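Local coordinates for protein 33 kDa chaperonin (Thermotoga maritima, PDB 1VQ0) that probably acts as a redox-regulated molecular chaperone, keeping thermally unfolding and oxidatively damaged proteins from irreversible aggregation, at residues V24-V29 against D221-I226; K205-P208 against K212-Q215. One frame throughout, in Å; residues are numbered along the deposited sequence.

Contact 1 (V24-V29 against D221-I226); sequences VRFSIV and DVLERI. With EDO (1,2-ethanediol), chain F.
Leu223 brings both of its methyls against strand 24-29, and its apolar contacts with Phe26 and Ile28 make up most of the interface. The shortest approach is from Leu223 CD1 to Phe26 CE1, at 3.5 Å, while Leu223 CD2 stands 3.8 Å from Phe26 CD1. Both methyls thus meet the CD1-CE1 side of the ring, Leu223 CD1 touching more of it, and the two side chains cross at about a right angle. Phe26 can present that side because its CG sits between the backbone N and the carbonyl carbon (chi1 64°), which raises the ring off the sheet. Further along the strand, Ile28 CG2 lies 4.1 Å from Leu223 CD1. The other branch of Ile28 extends to the helix on its own: its CD1 is 3.7 Å from Val222 CG1 and 3.9 Å from Val222 CB.

Backbone geometry accounts for this pattern. The axes of the two short segments approach to 10.2 Å and run at 145° to each other, a spacing that large side chains must bridge. Strand 24-30 pairs with strand 13-19 through Phe26 and Ile28, and with strand 176-187 through Arg25 and Ser27; helix 219-227 covers one face of this sheet.

Polar interactions belong to the opposite face. Arg25 NH2 donates to O2 of the ethanediol, probably a remnant of the crystallisation liquor, over 3.0 Å with an N-H...O angle of 154°; the acceptor lies at the guanidinium edge, in its plane. The same nitrogen also bonds Gln186 OE1, and the group makes a cation-pi contact with Trp65.

No hydrogen bond links strand to helix. With all four touching residues buried, cohesion between these two segments probably comes from dispersion and hydrophobic burial, and the fit of methyls, ring and isoleucine branch helps to seat the helix.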
ATOM      1  N   VAL A  24     -21.810   5.187  14.610  1.00 33.40           N
ATOM      2  CA  VAL A  24     -21.711   3.874  13.958  1.00 33.66           C
ATOM      3  C   VAL A  24     -22.467   3.941  12.637  1.00 33.26           C
ATOM      4  O   VAL A  24     -23.511   4.561  12.541  1.00 34.32           O
ATOM      5  CB  VAL A  24     -22.343   2.729  14.812  1.00 34.30           C
ATOM      6  CG1 VAL A  24     -22.102   1.300  14.174  1.00 34.72           C
ATOM      7  CG2 VAL A  24     -21.861   2.763  16.267  1.00 35.05           C
ATOM      8  N   ARG A  25     -21.910   3.297  11.635  1.00 32.38           N
ATOM      9  CA  ARG A  25     -22.524   3.132  10.324  1.00 32.98           C
ATOM     10  C   ARG A  25     -22.704   1.638  10.039  1.00 32.40           C
ATOM     11  O   ARG A  25     -21.964   0.808  10.542  1.00 30.32           O
ATOM     12  CB  ARG A  25     -21.710   3.852   9.212  1.00 32.09           C
ATOM     13  CG  ARG A  25     -20.396   3.209   8.810  1.00 34.57           C
ATOM     14  CD  ARG A  25     -19.547   4.094   7.885  1.00 31.90           C
ATOM     15  NE  ARG A  25     -18.330   3.425   7.440  1.00 33.86           N
ATOM     16  CZ  ARG A  25     -17.340   4.003   6.760  1.00 35.57           C
ATOM     17  NH1 ARG A  25     -17.321   5.301   6.499  1.00 35.34           N
ATOM     18  NH2 ARG A  25     -16.348   3.273   6.331  1.00 38.22           N
ATOM     19  N   PHE A  26     -23.751   1.312   9.283  1.00 32.61           N
ATOM     20  CA  PHE A  26     -24.015  -0.072   8.925  1.00 31.54           C
ATOM     21  C   PHE A  26     -24.467  -0.157   7.471  1.00 32.63           C
ATOM     22  O   PHE A  26     -25.048   0.809   6.929  1.00 33.83           O
ATOM     23  CB  PHE A  26     -25.094  -0.707   9.831  1.00 31.66           C
ATOM     24  CG  PHE A  26     -26.447  -0.072   9.701  1.00 30.84           C
ATOM     25  CD1 PHE A  26     -27.287  -0.412   8.644  1.00 30.63           C
ATOM     26  CD2 PHE A  26     -26.863   0.886  10.613  1.00 32.12           C
ATOM     27  CE1 PHE A  26     -28.499   0.215   8.491  1.00 31.71           C
ATOM     28  CE2 PHE A  26     -28.069   1.519  10.466  1.00 31.01           C
ATOM     29  CZ  PHE A  26     -28.887   1.175   9.387  1.00 26.83           C
ATOM     30  N   SER A  27     -24.322  -1.372   6.940  1.00 30.86           N
ATOM     31  CA  SER A  27     -24.490  -1.790   5.552  1.00 32.35           C
ATOM     32  C   SER A  27     -24.991  -3.218   5.675  1.00 31.32           C
ATOM     33  O   SER A  27     -24.409  -3.985   6.447  1.00 28.75           O
ATOM     34  CB  SER A  27     -23.076  -1.899   4.905  1.00 32.58           C
ATOM     35  OG  SER A  27     -23.154  -1.587   3.581  1.00 44.96           O
ATOM     36  N   ILE A  28     -26.009  -3.602   4.915  1.00 31.58           N
ATOM     37  CA  ILE A  28     -26.424  -5.019   4.816  1.00 31.50           C
ATOM     38  C   ILE A  28     -26.946  -5.273   3.396  1.00 30.93           C
ATOM     39  O   ILE A  28     -27.641  -4.446   2.797  1.00 29.45           O
ATOM     40  CB  ILE A  28     -27.493  -5.390   5.891  1.00 31.81           C
ATOM     41  CG1 ILE A  28     -27.833  -6.875   5.869  1.00 30.53           C
ATOM     42  CG2 ILE A  28     -28.799  -4.590   5.666  1.00 33.08           C
ATOM     43  CD1 ILE A  28     -28.482  -7.393   7.176  1.00 29.66           C
ATOM     44  N   VAL A  29     -26.559  -6.394   2.837  1.00 30.92           N
ATOM     45  CA  VAL A  29     -26.709  -6.598   1.375  1.00 30.74           C
ATOM     46  C   VAL A  29     -27.211  -8.012   1.129  1.00 30.53           C
ATOM     47  O   VAL A  29     -26.813  -8.949   1.813  1.00 29.91           O
ATOM     48  CB  VAL A  29     -25.412  -6.263   0.573  1.00 31.04           C
ATOM     49  CG1 VAL A  29     -24.312  -7.329   0.739  1.00 32.67           C
ATOM     50  CG2 VAL A  29     -25.726  -6.036  -0.905  1.00 31.18           C
ATOM     51  N   ASP A 221     -34.546  -6.846  10.401  1.00 36.25           N
ATOM     52  CA  ASP A 221     -34.671  -7.594  11.641  1.00 35.88           C
ATOM     53  C   ASP A 221     -33.269  -8.049  12.052  1.00 35.44           C
ATOM     54  O   ASP A 221     -32.896  -7.935  13.213  1.00 36.43           O
ATOM     55  CB  ASP A 221     -35.605  -8.780  11.444  1.00 36.45           C
ATOM     56  CG  ASP A 221     -37.014  -8.356  11.001  1.00 39.61           C
ATOM     57  OD1 ASP A 221     -37.466  -7.258  11.382  1.00 44.19           O
ATOM     58  OD2 ASP A 221     -37.746  -9.054  10.271  1.00 44.82           O
ATOM     59  N   VAL A 222     -32.470  -8.509  11.098  1.00 33.41           N
ATOM     60  CA  VAL A 222     -31.051  -8.763  11.404  1.00 33.77           C
ATOM     61  C   VAL A 222     -30.362  -7.539  12.061  1.00 33.07           C
ATOM     62  O   VAL A 222     -29.589  -7.672  12.985  1.00 33.81           O
ATOM     63  CB  VAL A 222     -30.242  -9.141  10.142  1.00 33.47           C
ATOM     64  CG1 VAL A 222     -28.715  -9.186  10.435  1.00 33.22           C
ATOM     65  CG2 VAL A 222     -30.670 -10.481   9.597  1.00 35.56           C
ATOM     66  N   LEU A 223     -30.624  -6.349  11.551  1.00 32.47           N
ATOM     67  CA  LEU A 223     -30.001  -5.145  12.103  1.00 31.78           C
ATOM     68  C   LEU A 223     -30.551  -4.834  13.535  1.00 32.83           C
ATOM     69  O   LEU A 223     -29.815  -4.315  14.406  1.00 31.70           O
ATOM     70  CB  LEU A 223     -30.240  -3.946  11.170  1.00 31.04           C
ATOM     71  CG  LEU A 223     -29.717  -3.935   9.728  1.00 30.01           C
ATOM     72  CD1 LEU A 223     -30.261  -2.714   8.972  1.00 29.47           C
ATOM     73  CD2 LEU A 223     -28.244  -3.941   9.705  1.00 33.15           C
ATOM     74  N   GLU A 224     -31.847  -5.118  13.744  1.00 32.74           N
ATOM     75  CA  GLU A 224     -32.465  -4.941  15.074  1.00 33.69           C
ATOM     76  C   GLU A 224     -31.758  -5.797  16.109  1.00 34.38           C
ATOM     77  O   GLU A 224     -31.421  -5.331  17.188  1.00 34.82           O
ATOM     78  CB  GLU A 224     -33.958  -5.266  15.076  1.00 32.77           C
ATOM     79  CG  GLU A 224     -34.486  -5.407  16.494  1.00 33.05           C
ATOM     80  CD  GLU A 224     -35.977  -5.568  16.580  1.00 32.95           C
ATOM     81  OE1 GLU A 224     -36.616  -5.799  15.524  1.00 34.32           O
ATOM     82  OE2 GLU A 224     -36.469  -5.441  17.739  1.00 30.19           O
ATOM     83  N   ARG A 225     -31.524  -7.041  15.730  1.00 36.84           N
ATOM     84  CA  ARG A 225     -30.704  -7.958  16.517  1.00 37.88           C
ATOM     85  C   ARG A 225     -29.300  -7.442  16.828  1.00 36.89           C
ATOM     86  O   ARG A 225     -28.875  -7.541  17.979  1.00 37.38           O
ATOM     87  CB  ARG A 225     -30.600  -9.300  15.815  1.00 39.26           C
ATOM     88  CG  ARG A 225     -31.932 -10.005  15.617  1.00 43.12           C
ATOM     89  CD  ARG A 225     -31.877 -11.450  15.932  1.00 47.45           C
ATOM     90  NE  ARG A 225     -32.329 -12.265  14.816  1.00 49.30           N
ATOM     91  CZ  ARG A 225     -31.933 -13.516  14.617  1.00 49.89           C
ATOM     92  NH1 ARG A 225     -31.067 -14.096  15.457  1.00 46.74           N
ATOM     93  NH2 ARG A 225     -32.396 -14.201  13.575  1.00 52.45           N
ATOM     94  N   ILE A 226     -28.578  -6.911  15.830  1.00 34.29           N
ATOM     95  CA  ILE A 226     -27.282  -6.269  16.116  1.00 33.49           C
ATOM     96  C   ILE A 226     -27.322  -5.099  17.150  1.00 33.82           C
ATOM     97  O   ILE A 226     -26.486  -5.034  18.064  1.00 34.60           O
ATOM     98  CB  ILE A 226     -26.614  -5.787  14.824  1.00 33.38           C
ATOM     99  CG1 ILE A 226     -26.187  -6.997  13.961  1.00 32.34           C
ATOM    100  CG2 ILE A 226     -25.378  -4.949  15.154  1.00 33.26           C
ATOM    101  CD1 ILE A 226     -25.892  -6.701  12.514  1.00 33.45           C
TER
HETATM  102  C1  EDO F 303     -13.657   2.817   2.048  1.00 34.69           C
HETATM  103  O1  EDO F 303     -12.387   2.335   2.439  1.00 35.39           O
HETATM  104  C2  EDO F 303     -14.221   4.018   2.809  1.00 36.52           C
HETATM  105  O2  EDO F 303     -14.280   3.861   4.244  1.00 37.35           O

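Contact 2 (K205-P208 against K212-Q215); sequences KNLP and KLFQ
Lys212 lays its aliphatic chain against Pro208, crossing the pyrrolidine ring at about a right angle. Its CD is 3.9 Å from Pro208 CB, and its NZ is also close to the ring, 4.1 Å from Pro208 CG. Two torsions explain this path: CG is anti to the backbone N (chi1 -173°), and a bend at the last torsion (chi4 -139°) keeps the ammonium end beside the proline. The contact is mainly between aliphatic groups, and no hydrogen bond joins the segments. Lys212 is exposed and also touches a crystal neighbour, so the position of its end may owe something to the lattice.

Leu213 covers more of the first segment. Its CB lies 3.8 Å from Pro208 O and its CD1 4.1 Å from Pro208 CD, while CD2 turns to the preceding residue and comes within 3.8 Å of Leu207 CD1. One leucine fork therefore meets two consecutive residues of the turn. Pro208 precedes helix 210-213 by two places; counting residue 210 as N1, Pro208 is N' and Leu213 is N4, the spacing of a hydrophobic staple, and their apolar contact is consistent with one. The turn carries the chain from helix 194-205 into this short helix, on the side of the Hsp33 fold where helix 219-227 also packs. Leu207 reaches back to Phe183 on strand 176-187.

Phe214, next in line, leaves the proline and packs instead against Ile28 and Arg30 of strand 24-30, so adjacent side chains of this segment serve different neighbours. At Gln215 the backbone N makes a weak bond of 3.1 Å to Lys212 O, and the side-chain NE2 bonds Ser211 O, four residues back.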
ATOM      1  N   LYS A 205     -21.544 -11.366  17.619  1.00 43.17           N
ATOM      2  CA  LYS A 205     -20.931 -12.660  17.936  1.00 45.52           C
ATOM      3  C   LYS A 205     -22.003 -13.738  18.147  1.00 44.56           C
ATOM      4  O   LYS A 205     -21.783 -14.912  17.839  1.00 45.15           O
ATOM      5  CB  LYS A 205     -20.032 -12.557  19.183  1.00 46.74           C
ATOM      6  CG  LYS A 205     -19.094 -13.764  19.403  1.00 53.22           C
ATOM      7  CD  LYS A 205     -18.749 -13.939  20.900  1.00 59.74           C
ATOM      8  CE  LYS A 205     -17.702 -15.051  21.157  1.00 61.92           C
ATOM      9  NZ  LYS A 205     -17.596 -15.378  22.654  1.00 63.93           N
ATOM     10  N   ASN A 206     -23.155 -13.337  18.668  1.00 43.41           N
ATOM     11  CA  ASN A 206     -24.224 -14.274  18.910  1.00 42.74           C
ATOM     12  C   ASN A 206     -24.984 -14.708  17.670  1.00 42.05           C
ATOM     13  O   ASN A 206     -25.776 -15.639  17.742  1.00 41.18           O
ATOM     14  CB  ASN A 206     -25.228 -13.665  19.883  1.00 43.15           C
ATOM     15  CG  ASN A 206     -24.874 -13.924  21.347  1.00 44.39           C
ATOM     16  OD1 ASN A 206     -23.858 -14.539  21.658  1.00 42.12           O
ATOM     17  ND2 ASN A 206     -25.734 -13.434  22.258  1.00 44.06           N
ATOM     18  N   LEU A 207     -24.802 -14.009  16.550  1.00 41.44           N
ATOM     19  CA  LEU A 207     -25.605 -14.299  15.353  1.00 40.46           C
ATOM     20  C   LEU A 207     -25.181 -15.628  14.737  1.00 40.26           C
ATOM     21  O   LEU A 207     -24.019 -16.031  14.855  1.00 41.21           O
ATOM     22  CB  LEU A 207     -25.498 -13.173  14.308  1.00 39.69           C
ATOM     23  CG  LEU A 207     -26.263 -11.866  14.571  1.00 37.95           C
ATOM     24  CD1 LEU A 207     -25.982 -10.817  13.486  1.00 33.66           C
ATOM     25  CD2 LEU A 207     -27.789 -12.136  14.652  1.00 35.39           C
ATOM     26  N   PRO A 208     -26.116 -16.309  14.071  1.00 39.22           N
ATOM     27  CA  PRO A 208     -25.741 -17.405  13.181  1.00 38.03           C
ATOM     28  C   PRO A 208     -24.970 -16.904  11.980  1.00 38.13           C
ATOM     29  O   PRO A 208     -25.026 -15.713  11.623  1.00 38.45           O
ATOM     30  CB  PRO A 208     -27.075 -17.996  12.726  1.00 38.22           C
ATOM     31  CG  PRO A 208     -28.165 -17.354  13.580  1.00 38.40           C
ATOM     32  CD  PRO A 208     -27.579 -16.087  14.121  1.00 39.22           C
ATOM     33  N   LYS A 212     -27.206 -19.421   7.244  1.00 43.27           N
ATOM     34  CA  LYS A 212     -28.315 -19.732   8.118  1.00 43.58           C
ATOM     35  C   LYS A 212     -29.215 -18.483   8.429  1.00 43.13           C
ATOM     36  O   LYS A 212     -30.431 -18.537   8.218  1.00 43.03           O
ATOM     37  CB  LYS A 212     -27.787 -20.409   9.384  1.00 42.75           C
ATOM     38  CG  LYS A 212     -28.879 -20.900  10.264  1.00 46.09           C
ATOM     39  CD  LYS A 212     -28.329 -21.484  11.564  1.00 50.66           C
ATOM     40  CE  LYS A 212     -29.455 -21.783  12.571  1.00 52.99           C
ATOM     41  NZ  LYS A 212     -29.012 -21.374  13.945  1.00 54.81           N
ATOM     42  N   LEU A 213     -28.611 -17.378   8.894  1.00 42.66           N
ATOM     43  CA  LEU A 213     -29.351 -16.176   9.336  1.00 42.23           C
ATOM     44  C   LEU A 213     -30.259 -15.582   8.220  1.00 41.99           C
ATOM     45  O   LEU A 213     -31.399 -15.170   8.451  1.00 40.98           O
ATOM     46  CB  LEU A 213     -28.337 -15.118   9.842  1.00 42.29           C
ATOM     47  CG  LEU A 213     -28.835 -13.734  10.303  1.00 41.49           C
ATOM     48  CD1 LEU A 213     -29.824 -13.897  11.454  1.00 41.43           C
ATOM     49  CD2 LEU A 213     -27.715 -12.811  10.695  1.00 40.49           C
ATOM     50  N   PHE A 214     -29.733 -15.530   7.006  1.00 42.68           N
ATOM     51  CA  PHE A 214     -30.463 -14.908   5.900  1.00 42.93           C
ATOM     52  C   PHE A 214     -31.636 -15.765   5.397  1.00 44.94           C
ATOM     53  O   PHE A 214     -32.543 -15.231   4.742  1.00 45.76           O
ATOM     54  CB  PHE A 214     -29.500 -14.532   4.762  1.00 41.82           C
ATOM     55  CG  PHE A 214     -28.805 -13.231   4.962  1.00 40.40           C
ATOM     56  CD1 PHE A 214     -28.554 -12.732   6.246  1.00 39.70           C
ATOM     57  CD2 PHE A 214     -28.394 -12.472   3.856  1.00 39.00           C
ATOM     58  CE1 PHE A 214     -27.903 -11.484   6.435  1.00 37.57           C
ATOM     59  CE2 PHE A 214     -27.713 -11.231   4.041  1.00 39.26           C
ATOM     60  CZ  PHE A 214     -27.472 -10.739   5.325  1.00 34.69           C
ATOM     61  N   GLN A 215     -31.638 -17.071   5.715  1.00 46.68           N
ATOM     62  CA  GLN A 215     -32.845 -17.925   5.538  1.00 48.06           C
ATOM     63  C   GLN A 215     -33.942 -17.704   6.607  1.00 48.21           C
ATOM     64  O   GLN A 215     -35.065 -18.163   6.455  1.00 47.97           O
ATOM     65  CB  GLN A 215     -32.448 -19.410   5.486  1.00 48.37           C
ATOM     66  CG  GLN A 215     -31.710 -19.740   4.201  1.00 51.45           C
ATOM     67  CD  GLN A 215     -31.277 -21.196   4.092  1.00 54.27           C
ATOM     68  OE1 GLN A 215     -32.041 -22.009   3.601  1.00 57.37           O
ATOM     69  NE2 GLN A 215     -30.045 -21.521   4.542  1.00 53.66           N
TER

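Contact 1 belongs to the core: its four touching residues are all buried. Contact 2, whose centre is about 12 Å from that of contact 1, is only partly buried and includes one exposed lysine. Contact 1 joins a sheet strand to helix 219-227 across 191 intervening residues; contact 2 is local, tying a turn to the short helix 210-213 directly before that same helix. Neither has a hydrogen bond between its segments, but contact 1 uses a ring and branched chains, whereas contact 2 sets a leucine and a lysine chain against a proline and a second leucine. Val222 CG1 lies 3.8 Å from Leu213 CD2, so the leucines of contact 2 adjoin the apolar packing of contact 1, while the lysine-proline part stays nearer the surface.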